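Local coordinates for YCAC GENE product (Escherichia coli, PDB 1YAC), which is probably a hydrolase, octameric and of unknown specificity, with an isochorismatase-type domain built as a three-layer alpha-beta-alpha sandwich, at residues A[6-11]-A[170-175]; A[54-59]-A[79-84]; A[112-117]-A[141-146]. One frame throughout, in Å; residues are numbered along the deposited sequence.

Contact 1 of 3, residues A[6-11]-A[170-175]; sequences VRLDKN and CELHRD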
ATOM      1  N   VAL A   6      13.714  11.874  29.316  1.00 11.67           N
ATOM      2  CA  VAL A   6      12.567  12.021  30.217  1.00 11.72           C
ATOM      3  C   VAL A   6      11.727  10.750  30.037  1.00 12.32           C
ATOM      4  O   VAL A   6      10.843  10.673  29.173  1.00 10.85           O
ATOM      5  CB  VAL A   6      11.743  13.305  29.871  1.00 11.93           C
ATOM      6  CG1 VAL A   6      10.544  13.476  30.821  1.00 10.82           C
ATOM      7  CG2 VAL A   6      12.645  14.525  29.931  1.00 12.12           C
ATOM      8  N   ARG A   7      12.063   9.731  30.823  1.00 12.31           N
ATOM      9  CA  ARG A   7      11.389   8.443  30.745  1.00 11.76           C
ATOM     10  C   ARG A   7      10.289   8.215  31.768  1.00 11.90           C
ATOM     11  O   ARG A   7      10.336   8.745  32.882  1.00 10.32           O
ATOM     12  CB  ARG A   7      12.407   7.310  30.799  1.00 12.23           C
ATOM     13  CG  ARG A   7      13.301   7.265  32.025  1.00 13.06           C
ATOM     14  CD  ARG A   7      14.047   5.928  32.016  1.00 15.67           C
ATOM     15  NE  ARG A   7      15.110   5.826  33.012  1.00 15.96           N
ATOM     16  CZ  ARG A   7      15.876   4.749  33.169  1.00 17.76           C
ATOM     17  NH1 ARG A   7      15.704   3.682  32.399  1.00 15.76           N
ATOM     18  NH2 ARG A   7      16.810   4.730  34.107  1.00 17.93           N
ATOM     19  N   LEU A   8       9.292   7.432  31.365  1.00 11.66           N
ATOM     20  CA  LEU A   8       8.158   7.104  32.215  1.00 10.96           C
ATOM     21  C   LEU A   8       8.610   6.482  33.519  1.00 11.14           C
ATOM     22  O   LEU A   8       9.505   5.637  33.550  1.00  9.90           O
ATOM     23  CB  LEU A   8       7.200   6.163  31.494  1.00 11.35           C
ATOM     24  CG  LEU A   8       6.390   6.804  30.366  1.00 11.58           C
ATOM     25  CD1 LEU A   8       5.652   5.705  29.568  1.00 12.31           C
ATOM     26  CD2 LEU A   8       5.404   7.822  30.947  1.00 10.24           C
ATOM     27  N   ASP A   9       7.975   6.942  34.587  1.00 10.40           N
ATOM     28  CA  ASP A   9       8.255   6.522  35.946  1.00 12.10           C
ATOM     29  C   ASP A   9       6.915   6.033  36.481  1.00 11.65           C
ATOM     30  O   ASP A   9       5.985   6.817  36.652  1.00  9.86           O
ATOM     31  CB  ASP A   9       8.754   7.745  36.716  1.00 13.25           C
ATOM     32  CG  ASP A   9       9.093   7.451  38.166  1.00 17.52           C
ATOM     33  OD1 ASP A   9       8.675   6.405  38.723  1.00 14.80           O
ATOM     34  OD2 ASP A   9       9.774   8.312  38.764  1.00 19.74           O
ATOM     35  N   LYS A  10       6.835   4.739  36.788  1.00 12.27           N
ATOM     36  CA  LYS A  10       5.571   4.154  37.256  1.00 14.25           C
ATOM     37  C   LYS A  10       5.013   4.798  38.530  1.00 14.62           C
ATOM     38  O   LYS A  10       3.875   4.552  38.878  1.00 14.82           O
ATOM     39  CB  LYS A  10       5.671   2.650  37.436  1.00 16.18           C
ATOM     40  CG  LYS A  10       6.642   2.191  38.504  1.00 18.87           C
ATOM     41  CD  LYS A  10       6.494   0.702  38.752  1.00 24.37           C
ATOM     42  CE  LYS A  10       7.412   0.256  39.892  1.00 27.88           C
ATOM     43  NZ  LYS A  10       7.087  -1.128  40.373  1.00 33.77           N
ATOM     44  N   ASN A  11       5.823   5.610  39.210  1.00 14.15           N
ATOM     45  CA  ASN A  11       5.379   6.300  40.397  1.00 13.80           C
ATOM     46  C   ASN A  11       5.050   7.767  40.156  1.00 12.64           C
ATOM     47  O   ASN A  11       4.580   8.445  41.044  1.00 11.90           O
ATOM     48  CB  ASN A  11       6.464   6.199  41.476  1.00 17.42           C
ATOM     49  CG  ASN A  11       6.719   4.805  42.039  1.00 22.37           C
ATOM     50  OD1 ASN A  11       7.221   3.918  41.407  1.00 27.94           O
ATOM     51  ND2 ASN A  11       6.306   4.609  43.262  1.00 27.60           N
ATOM     52  N   CYS A 170       7.223  -1.267  28.721  1.00  9.30           N
ATOM     53  CA  CYS A 170       8.636  -1.557  28.953  1.00  9.66           C
ATOM     54  C   CYS A 170       9.368  -0.447  29.685  1.00 10.44           C
ATOM     55  O   CYS A 170      10.267  -0.710  30.501  1.00 10.76           O
ATOM     56  CB  CYS A 170       9.346  -1.864  27.634  1.00  9.29           C
ATOM     57  SG  CYS A 170       8.933  -3.470  26.918  1.00 10.58           S
ATOM     58  N   GLU A 171       9.024   0.799  29.370  1.00  9.95           N
ATOM     59  CA  GLU A 171       9.671   1.921  30.034  1.00  9.63           C
ATOM     60  C   GLU A 171       9.196   2.008  31.489  1.00 10.70           C
ATOM     61  O   GLU A 171       9.957   2.386  32.380  1.00 10.83           O
ATOM     62  CB  GLU A 171       9.397   3.225  29.285  1.00  8.49           C
ATOM     63  CG  GLU A 171      10.418   4.318  29.597  1.00  8.58           C
ATOM     64  CD  GLU A 171      10.399   5.434  28.582  1.00  9.06           C
ATOM     65  OE1 GLU A 171      11.122   5.305  27.583  1.00  8.72           O
ATOM     66  OE2 GLU A 171       9.680   6.441  28.779  1.00  8.77           O
ATOM     67  N   LEU A 172       7.941   1.649  31.727  1.00 11.20           N
ATOM     68  CA  LEU A 172       7.383   1.666  33.076  1.00 11.66           C
ATOM     69  C   LEU A 172       7.948   0.536  33.943  1.00 13.59           C
ATOM     70  O   LEU A 172       8.297   0.754  35.109  1.00 13.01           O
ATOM     71  CB  LEU A 172       5.859   1.524  33.026  1.00  9.82           C
ATOM     72  CG  LEU A 172       5.050   2.741  32.590  1.00  8.26           C
ATOM     73  CD1 LEU A 172       3.620   2.324  32.290  1.00 10.58           C
ATOM     74  CD2 LEU A 172       5.082   3.796  33.672  1.00  9.38           C
ATOM     75  N   HIS A 173       8.026  -0.662  33.375  1.00 14.87           N
ATOM     76  CA  HIS A 173       8.484  -1.827  34.106  1.00 17.74           C
ATOM     77  C   HIS A 173       9.964  -1.785  34.427  1.00 18.44           C
ATOM     78  O   HIS A 173      10.379  -2.209  35.512  1.00 19.12           O
ATOM     79  CB  HIS A 173       8.171  -3.115  33.329  1.00 19.38           C
ATOM     80  CG  HIS A 173       8.089  -4.336  34.193  1.00 22.07           C
ATOM     81  ND1 HIS A 173       8.999  -5.368  34.117  1.00 24.03           N
ATOM     82  CD2 HIS A 173       7.168  -4.711  35.115  1.00 22.75           C
ATOM     83  CE1 HIS A 173       8.638  -6.332  34.949  1.00 23.00           C
ATOM     84  NE2 HIS A 173       7.534  -5.960  35.565  1.00 24.48           N
ATOM     85  N   ARG A 174      10.769  -1.356  33.459  1.00 18.38           N
ATOM     86  CA  ARG A 174      12.229  -1.246  33.627  1.00 19.47           C
ATOM     87  C   ARG A 174      13.014  -2.544  33.739  1.00 19.98           C
ATOM     88  O   ARG A 174      14.042  -2.705  33.071  1.00 18.89           O
ATOM     89  CB  ARG A 174      12.578  -0.409  34.866  1.00 17.53           C
ATOM     90  CG  ARG A 174      12.046   0.997  34.883  1.00 17.97           C
ATOM     91  CD  ARG A 174      12.658   1.847  33.793  1.00 18.31           C
ATOM     92  NE  ARG A 174      12.150   3.210  33.893  1.00 19.73           N
ATOM     93  CZ  ARG A 174      12.610   4.110  34.755  1.00 21.62           C
ATOM     94  NH1 ARG A 174      13.603   3.791  35.578  1.00 21.16           N
ATOM     95  NH2 ARG A 174      12.042   5.310  34.834  1.00 19.53           N
ATOM     96  N   ASP A 175      12.529  -3.484  34.554  1.00 21.17           N
ATOM     97  CA  ASP A 175      13.204  -4.755  34.824  1.00 24.31           C
ATOM     98  C   ASP A 175      12.248  -5.925  34.943  1.00 24.42           C
ATOM     99  O   ASP A 175      11.361  -5.931  35.784  1.00 23.89           O
ATOM    100  CB  ASP A 175      13.993  -4.632  36.136  1.00 26.09           C
ATOM    101  CG  ASP A 175      15.135  -5.663  36.240  1.00 29.67           C
ATOM    102  OD1 ASP A 175      14.907  -6.885  36.128  1.00 27.37           O
ATOM    103  OD2 ASP A 175      16.294  -5.216  36.398  1.00 32.46           O
TER
HETATM  104  O   HOH W   1       9.054   3.221  36.028  1.00 16.42           O
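Arg7 lays its guanidinium flat on that of Arg174, the planes 2° apart, with Arg174 NH1 3.4 Å from Arg7 CZ. Asp92 of the second subunit, salt-bridged to Arg7 NH1, probably eases the repulsion in this stack of like charges. Nearer the backbone, Arg7 CB passes over the carboxylate of Glu171. Leu8 N then donates an almost straight bond to Glu171 OE2 (2.8 Å), on its anti side; Glu171 OE1 turns instead to Tyr5 and to Arg154 of the second subunit. Leu8 O receives Arg174 NH2 at 2.9 Å, close to the guanidinium plane, while Arg174 NE bonds Glu171 O, so two carbonyls at its edge fix the group's rotation. A bend at chi2 (-65°) helps bring Arg174 over Arg7 and its NH2 to Leu8 O. Replacing Arg174 by an alanine removes the guanidinium, which would probably leave Leu8 O without this donor and Arg7 without its stacking partner. Asp9 closes an Asx turn, its OD1 accepting from Asn11 N. Lys10 CA rests 3.6 Å from Leu172 CD2, and a water joins Lys10 N to Leu172 O. Here the loop entering the central sheet at strand 13-18 meets the end of helix 165-173 in the alpha-beta-alpha sandwich, against the second subunit.

Contact 2 of 3, residues A[54-59]-A[79-84]; sequences TILTTS and APYIAR. Unlike the reference sequence in segment 79-84: Ala79 (reference Thr).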
ATOM      1  N   THR A  54      -5.788   6.418  36.958  1.00  9.08           N
ATOM      2  CA  THR A  54      -6.386   6.515  35.626  1.00  9.72           C
ATOM      3  C   THR A  54      -7.644   7.378  35.613  1.00  9.27           C
ATOM      4  O   THR A  54      -8.439   7.355  36.555  1.00 11.18           O
ATOM      5  CB  THR A  54      -6.690   5.085  35.095  1.00  8.77           C
ATOM      6  OG1 THR A  54      -5.466   4.343  35.043  1.00  9.02           O
ATOM      7  CG2 THR A  54      -7.327   5.116  33.699  1.00  8.71           C
ATOM      8  N   ILE A  55      -7.780   8.178  34.563  1.00 10.12           N
ATOM      9  CA  ILE A  55      -8.916   9.073  34.393  1.00 10.56           C
ATOM     10  C   ILE A  55      -9.659   8.763  33.091  1.00 10.56           C
ATOM     11  O   ILE A  55      -9.055   8.701  32.019  1.00  9.88           O
ATOM     12  CB  ILE A  55      -8.436  10.530  34.389  1.00 11.41           C
ATOM     13  CG1 ILE A  55      -7.845  10.859  35.764  1.00 14.49           C
ATOM     14  CG2 ILE A  55      -9.580  11.490  34.094  1.00 10.52           C
ATOM     15  CD1 ILE A  55      -7.040  12.100  35.758  1.00 18.74           C
ATOM     16  N   LEU A  56     -10.954   8.503  33.209  1.00 10.01           N
ATOM     17  CA  LEU A  56     -11.804   8.211  32.060  1.00 10.15           C
ATOM     18  C   LEU A  56     -12.666   9.434  31.764  1.00  9.88           C
ATOM     19  O   LEU A  56     -13.120  10.126  32.681  1.00  9.71           O
ATOM     20  CB  LEU A  56     -12.733   7.036  32.370  1.00  9.96           C
ATOM     21  CG  LEU A  56     -12.123   5.737  32.889  1.00 12.19           C
ATOM     22  CD1 LEU A  56     -13.267   4.781  33.219  1.00 10.37           C
ATOM     23  CD2 LEU A  56     -11.170   5.126  31.871  1.00 11.17           C
ATOM     24  N   THR A  57     -12.885   9.721  30.487  1.00  9.55           N
ATOM     25  CA  THR A  57     -13.724  10.853  30.123  1.00  9.54           C
ATOM     26  C   THR A  57     -14.406  10.547  28.804  1.00 10.38           C
ATOM     27  O   THR A  57     -13.892   9.764  28.006  1.00  9.85           O
ATOM     28  CB  THR A  57     -12.927  12.194  30.065  1.00  9.38           C
ATOM     29  OG1 THR A  57     -13.830  13.289  29.828  1.00  8.83           O
ATOM     30  CG2 THR A  57     -11.859  12.160  28.971  1.00  8.62           C
ATOM     31  N   THR A  58     -15.605  11.087  28.621  1.00 11.01           N
ATOM     32  CA  THR A  58     -16.370  10.861  27.401  1.00 12.20           C
ATOM     33  C   THR A  58     -16.980  12.169  26.944  1.00 14.76           C
ATOM     34  O   THR A  58     -17.134  13.110  27.727  1.00 13.89           O
ATOM     35  CB  THR A  58     -17.504   9.845  27.612  1.00 11.85           C
ATOM     36  OG1 THR A  58     -18.405  10.351  28.602  1.00 12.69           O
ATOM     37  CG2 THR A  58     -16.953   8.487  28.055  1.00 10.62           C
ATOM     38  N   SER A  59     -17.344  12.212  25.672  1.00 15.84           N
ATOM     39  CA  SER A  59     -17.935  13.396  25.074  1.00 17.94           C
ATOM     40  C   SER A  59     -19.336  13.068  24.587  1.00 19.16           C
ATOM     41  O   SER A  59     -19.512  12.148  23.776  1.00 17.04           O
ATOM     42  CB  SER A  59     -17.073  13.846  23.888  1.00 18.30           C
ATOM     43  OG  SER A  59     -17.706  14.883  23.170  1.00 20.91           O
ATOM     44  N   ALA A  79     -12.308   4.849  39.143  1.00 15.02           N
ATOM     45  CA  ALA A  79     -11.575   5.958  38.552  1.00 13.03           C
ATOM     46  C   ALA A  79     -12.476   7.143  38.272  1.00 12.39           C
ATOM     47  O   ALA A  79     -13.694   6.993  38.184  1.00 12.54           O
ATOM     48  CB  ALA A  79     -10.908   5.502  37.242  1.00 11.88           C
ATOM     49  N   PRO A  80     -11.903   8.358  38.241  1.00 12.31           N
ATOM     50  CA  PRO A  80     -12.708   9.541  37.949  1.00 12.63           C
ATOM     51  C   PRO A  80     -13.307   9.317  36.557  1.00 13.68           C
ATOM     52  O   PRO A  80     -12.619   8.857  35.644  1.00 13.03           O
ATOM     53  CB  PRO A  80     -11.660  10.647  37.904  1.00 12.16           C
ATOM     54  CG  PRO A  80     -10.704  10.214  38.943  1.00 12.43           C
ATOM     55  CD  PRO A  80     -10.547   8.749  38.663  1.00 10.78           C
ATOM     56  N   TYR A  81     -14.597   9.579  36.420  1.00 14.44           N
ATOM     57  CA  TYR A  81     -15.282   9.398  35.152  1.00 15.81           C
ATOM     58  C   TYR A  81     -15.992  10.711  34.859  1.00 15.45           C
ATOM     59  O   TYR A  81     -17.023  11.018  35.457  1.00 15.74           O
ATOM     60  CB  TYR A  81     -16.272   8.228  35.259  1.00 17.25           C
ATOM     61  CG  TYR A  81     -16.940   7.828  33.959  1.00 19.98           C
ATOM     62  CD1 TYR A  81     -17.733   8.725  33.249  1.00 21.90           C
ATOM     63  CD2 TYR A  81     -16.807   6.542  33.462  1.00 21.15           C
ATOM     64  CE1 TYR A  81     -18.376   8.349  32.078  1.00 23.04           C
ATOM     65  CE2 TYR A  81     -17.452   6.153  32.289  1.00 22.84           C
ATOM     66  CZ  TYR A  81     -18.234   7.059  31.609  1.00 21.71           C
ATOM     67  OH  TYR A  81     -18.900   6.671  30.473  1.00 22.85           O
ATOM     68  N   ILE A  82     -15.425  11.485  33.940  1.00 14.23           N
ATOM     69  CA  ILE A  82     -15.969  12.784  33.586  1.00 13.78           C
ATOM     70  C   ILE A  82     -16.703  12.733  32.246  1.00 15.53           C
ATOM     71  O   ILE A  82     -16.088  12.591  31.186  1.00 14.12           O
ATOM     72  CB  ILE A  82     -14.843  13.868  33.535  1.00 15.13           C
ATOM     73  CG1 ILE A  82     -14.121  13.970  34.890  1.00 15.39           C
ATOM     74  CG2 ILE A  82     -15.420  15.226  33.184  1.00 14.14           C
ATOM     75  CD1 ILE A  82     -13.050  12.931  35.112  1.00 17.96           C
ATOM     76  N   ALA A  83     -18.029  12.734  32.313  1.00 15.61           N
ATOM     77  CA  ALA A  83     -18.862  12.731  31.111  1.00 17.23           C
ATOM     78  C   ALA A  83     -19.023  14.202  30.770  1.00 18.04           C
ATOM     79  O   ALA A  83     -19.736  14.930  31.467  1.00 18.67           O
ATOM     80  CB  ALA A  83     -20.225  12.093  31.400  1.00 16.73           C
ATOM     81  N   ARG A  84     -18.267  14.666  29.781  1.00 18.35           N
ATOM     82  CA  ARG A  84     -18.317  16.062  29.366  1.00 18.48           C
ATOM     83  C   ARG A  84     -19.555  16.312  28.511  1.00 21.21           C
ATOM     84  O   ARG A  84     -19.737  15.706  27.452  1.00 22.26           O
ATOM     85  CB  ARG A  84     -17.052  16.432  28.583  1.00 15.41           C
ATOM     86  CG  ARG A  84     -15.774  15.856  29.176  1.00 13.32           C
ATOM     87  CD  ARG A  84     -14.525  16.492  28.576  1.00 12.38           C
ATOM     88  NE  ARG A  84     -14.453  16.411  27.113  1.00 10.65           N
ATOM     89  CZ  ARG A  84     -14.173  15.308  26.428  1.00 11.77           C
ATOM     90  NH1 ARG A  84     -13.937  14.165  27.060  1.00 10.90           N
ATOM     91  NH2 ARG A  84     -14.128  15.347  25.104  1.00 10.77           N
TER
HETATM   92  O   HOH W   2     -20.326  12.332  27.918  1.00 21.92           O
HETATM   93  O   HOH W   3     -17.962  16.975  25.080  1.00 20.73           O
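Arg84 runs back over Thr57, Thr58 and Ser59 of the neighbouring strand. Its CB sits 3.4 Å from Thr58 O, the same carbonyl that accepts the backbone bond from Arg84 N. CG comes within 3.3 Å of Thr57 OG1, and CD stays beside that oxygen. There the chain bends (chi3 -55°), which turns the guanidinium toward Ser59, whose CA lies over one face. NE reaches Asn87 O. NH1 donates to Thr57 OG1 at 2.9 Å, exactly in the guanidinium plane, and makes a salt bridge with Asp19; NH2 lies 3.5 Å from Ser59 CB. These strands, 54-59 and 81-84, are the parallel pair of a beta-alpha-beta unit whose crossover contains helix 70-75, with 81-84 the outermost strand on its side of the chain's sheet. Thr57 OG1 relays the arginine's bond by donating in turn to Ile82 O (2.7 Å), which also accepts Thr58 N and is thus gripped twice. Further back, Leu56 N bonds Pro80 O, and Leu56 O takes Ile82 N. On the opposite face of the pair, Leu56 CD1 packs 4.0 Å from Tyr81 CD2, and Thr58 CG2 approaches Tyr81 OH, whose polar partner is Glu61.

Contact 3 of 3, residues A[112-117]-A[141-146]; sequences GVVTEV and GTFNEI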
ATOM      1  N   GLY A 112      -6.794   8.130  23.024  1.00  8.02           N
ATOM      2  CA  GLY A 112      -8.209   8.408  22.842  1.00  8.65           C
ATOM      3  C   GLY A 112      -8.614   8.564  21.388  1.00  9.65           C
ATOM      4  O   GLY A 112      -7.843   8.223  20.490  1.00  8.59           O
ATOM      5  N   VAL A 113      -9.835   9.037  21.147  1.00 10.49           N
ATOM      6  CA  VAL A 113     -10.308   9.223  19.780  1.00 10.75           C
ATOM      7  C   VAL A 113     -11.165  10.481  19.659  1.00 10.23           C
ATOM      8  O   VAL A 113     -11.876  10.835  20.600  1.00  9.44           O
ATOM      9  CB  VAL A 113     -11.024   7.935  19.174  1.00 14.63           C
ATOM     10  CG1 VAL A 113     -11.112   6.791  20.163  1.00 13.57           C
ATOM     11  CG2 VAL A 113     -12.381   8.258  18.551  1.00 13.96           C
ATOM     12  N   VAL A 114     -10.975  11.280  18.610  1.00  8.74           N
ATOM     13  CA  VAL A 114     -10.006  11.093  17.523  1.00  8.91           C
ATOM     14  C   VAL A 114      -8.663  11.710  17.911  1.00  8.40           C
ATOM     15  O   VAL A 114      -8.596  12.695  18.642  1.00  8.54           O
ATOM     16  CB  VAL A 114     -10.496  11.634  16.150  1.00  9.19           C
ATOM     17  CG1 VAL A 114     -11.740  10.864  15.705  1.00  8.21           C
ATOM     18  CG2 VAL A 114     -10.760  13.127  16.192  1.00  7.91           C
ATOM     19  N   THR A 115      -7.598  11.113  17.401  1.00  7.41           N
ATOM     20  CA  THR A 115      -6.212  11.558  17.681  1.00  8.42           C
ATOM     21  C   THR A 115      -5.941  13.057  17.628  1.00  7.52           C
ATOM     22  O   THR A 115      -5.432  13.627  18.586  1.00  7.28           O
ATOM     23  CB  THR A 115      -5.182  10.817  16.764  1.00  9.73           C
ATOM     24  OG1 THR A 115      -5.542   9.460  16.647  1.00 10.80           O
ATOM     25  CG2 THR A 115      -3.814  10.856  17.327  1.00  8.36           C
ATOM     26  N   GLU A 116      -6.402  13.700  16.551  1.00  7.14           N
ATOM     27  CA  GLU A 116      -6.130  15.129  16.332  1.00  6.44           C
ATOM     28  C   GLU A 116      -7.016  16.105  17.137  1.00  6.94           C
ATOM     29  O   GLU A 116      -6.798  17.316  17.090  1.00  6.99           O
ATOM     30  CB  GLU A 116      -6.196  15.470  14.846  1.00  6.66           C
ATOM     31  CG  GLU A 116      -7.627  15.566  14.252  1.00  6.04           C
ATOM     32  CD  GLU A 116      -8.218  14.227  13.815  1.00  7.00           C
ATOM     33  OE1 GLU A 116      -7.806  13.173  14.339  1.00  7.13           O
ATOM     34  OE2 GLU A 116      -9.111  14.240  12.941  1.00  6.81           O
ATOM     35  N   VAL A 117      -8.011  15.565  17.849  1.00  6.46           N
ATOM     36  CA  VAL A 117      -8.897  16.397  18.649  1.00  8.91           C
ATOM     37  C   VAL A 117      -8.901  15.980  20.119  1.00 10.77           C
ATOM     38  O   VAL A 117      -8.313  16.650  20.961  1.00 11.45           O
ATOM     39  CB  VAL A 117     -10.349  16.373  18.113  1.00  8.27           C
ATOM     40  CG1 VAL A 117     -11.291  17.095  19.088  1.00  8.55           C
ATOM     41  CG2 VAL A 117     -10.406  17.044  16.748  1.00  7.25           C
ATOM     42  N   GLY A 141      -7.023   6.706  17.828  1.00  6.65           N
ATOM     43  CA  GLY A 141      -7.453   6.475  16.457  1.00  6.34           C
ATOM     44  C   GLY A 141      -8.096   7.661  15.784  1.00  6.95           C
ATOM     45  O   GLY A 141      -8.637   8.557  16.449  1.00  7.28           O
ATOM     46  N   THR A 142      -8.057   7.677  14.457  1.00  5.36           N
ATOM     47  CA  THR A 142      -8.632   8.783  13.719  1.00  5.83           C
ATOM     48  C   THR A 142      -9.087   8.340  12.334  1.00  7.08           C
ATOM     49  O   THR A 142      -9.047   7.141  12.011  1.00  7.21           O
ATOM     50  CB  THR A 142      -7.632   9.974  13.646  1.00  5.27           C
ATOM     51  OG1 THR A 142      -8.222  11.070  12.934  1.00  6.34           O
ATOM     52  CG2 THR A 142      -6.320   9.542  12.982  1.00  6.27           C
ATOM     53  N   PHE A 143      -9.524   9.307  11.528  1.00  6.90           N
ATOM     54  CA  PHE A 143     -10.040   9.051  10.187  1.00  7.53           C
ATOM     55  C   PHE A 143      -9.085   8.354   9.212  1.00  7.48           C
ATOM     56  O   PHE A 143      -9.442   7.344   8.608  1.00  6.73           O
ATOM     57  CB  PHE A 143     -10.523  10.366   9.546  1.00  6.63           C
ATOM     58  CG  PHE A 143     -11.511  11.127  10.386  1.00  8.03           C
ATOM     59  CD1 PHE A 143     -12.872  10.805  10.361  1.00  7.23           C
ATOM     60  CD2 PHE A 143     -11.079  12.150  11.233  1.00  7.50           C
ATOM     61  CE1 PHE A 143     -13.786  11.484  11.173  1.00  7.64           C
ATOM     62  CE2 PHE A 143     -11.982  12.837  12.053  1.00  7.40           C
ATOM     63  CZ  PHE A 143     -13.335  12.504  12.024  1.00  9.18           C
ATOM     64  N   ASN A 144      -7.861   8.861   9.096  1.00  6.49           N
ATOM     65  CA  ASN A 144      -6.915   8.321   8.136  1.00  7.10           C
ATOM     66  C   ASN A 144      -5.494   8.739   8.499  1.00  6.99           C
ATOM     67  O   ASN A 144      -5.286   9.412   9.506  1.00  6.46           O
ATOM     68  CB  ASN A 144      -7.288   8.804   6.715  1.00  7.02           C
ATOM     69  CG  ASN A 144      -7.415  10.323   6.622  1.00  6.04           C
ATOM     70  OD1 ASN A 144      -6.438  11.038   6.812  1.00  6.42           O
ATOM     71  ND2 ASN A 144      -8.634  10.819   6.347  1.00  7.19           N
ATOM     72  N   GLU A 145      -4.522   8.327   7.680  1.00  7.40           N
ATOM     73  CA  GLU A 145      -3.117   8.630   7.934  1.00  8.42           C
ATOM     74  C   GLU A 145      -2.770  10.104   7.891  1.00  7.82           C
ATOM     75  O   GLU A 145      -1.860  10.545   8.602  1.00  8.33           O
ATOM     76  CB  GLU A 145      -2.193   7.793   7.037  1.00 10.05           C
ATOM     77  CG  GLU A 145      -2.203   6.312   7.445  1.00 16.34           C
ATOM     78  CD  GLU A 145      -1.264   5.431   6.620  1.00 23.46           C
ATOM     79  OE1 GLU A 145      -0.387   5.968   5.906  1.00 26.25           O
ATOM     80  OE2 GLU A 145      -1.400   4.187   6.689  1.00 24.38           O
ATOM     81  N   ILE A 146      -3.477  10.872   7.070  1.00  7.97           N
ATOM     82  CA  ILE A 146      -3.227  12.310   7.011  1.00  8.36           C
ATOM     83  C   ILE A 146      -3.669  12.997   8.313  1.00  7.97           C
ATOM     84  O   ILE A 146      -2.916  13.783   8.880  1.00  7.51           O
ATOM     85  CB  ILE A 146      -3.933  12.974   5.815  1.00  8.98           C
ATOM     86  CG1 ILE A 146      -3.286  12.500   4.510  1.00 11.03           C
ATOM     87  CG2 ILE A 146      -3.870  14.502   5.934  1.00  7.68           C
ATOM     88  CD1 ILE A 146      -3.924  13.073   3.247  1.00 12.88           C
TER
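The ring of Phe143 presents its edge to the carboxylate of Glu116: OE2 lies in the ring plane, 3.3 Å from CE2, with the two flat groups turned 69° to each other. Val114 CG1 approaches the same CE2 obliquely, and Phe166 of the third subunit meets Phe143 edge-to-face. The other carboxylate oxygen, Glu116 OE1, accepts a short 2.6 Å bond from Thr142 OG1 on its syn side, 20° out of plane. Glu116, in the first turn of helix 115-128, folds at chi2 (-85°), which brings the acid beside Thr142 in the loop before helix 145-158. Thr142 OG1 is bonded to Thr147 OG1 as well. Val114, joined to Val113 by a cis peptide, is the N-cap of helix 115-128; a non-prolyl cis peptide here is consistent with the cysteine hydrolases of the isochorismatase superfamily, where one lies just before the helix carrying the nucleophilic cysteine. Gly141 lies alongside this turn. Its N donates to Gly112 O at 3.2 Å, and its O receives Thr115 N at 2.9 Å. Val114 CA also points its hydrogen at Gly141 O, 3.1 Å away, while Thr115 OG1 stands 3.7 Å from Thr142 CB.

Overall arrangement
Contact 3 is buried, contacts 1 and 2 only partly so, and the three join different helices and strands. Contacts 2 and 3 follow one another within the isochorismatase domain, their nearest atoms about 7 Å apart. Contact 1 closes a loop enclosing both and lies across the chain's centre from contact 3. Contact 2 alone is a regular strand pair, its backbone ladder reinforced by a threonine and an arginine. Contact 3 joins irregular turns leading into two helices through glycine carbonyls and a carboxylate, beside the third subunit. Contact 1, beside the second subunit, ties a loop to a helix end by a carboxylate and an arginine that bond the loop backbone, a second arginine stacking on the first.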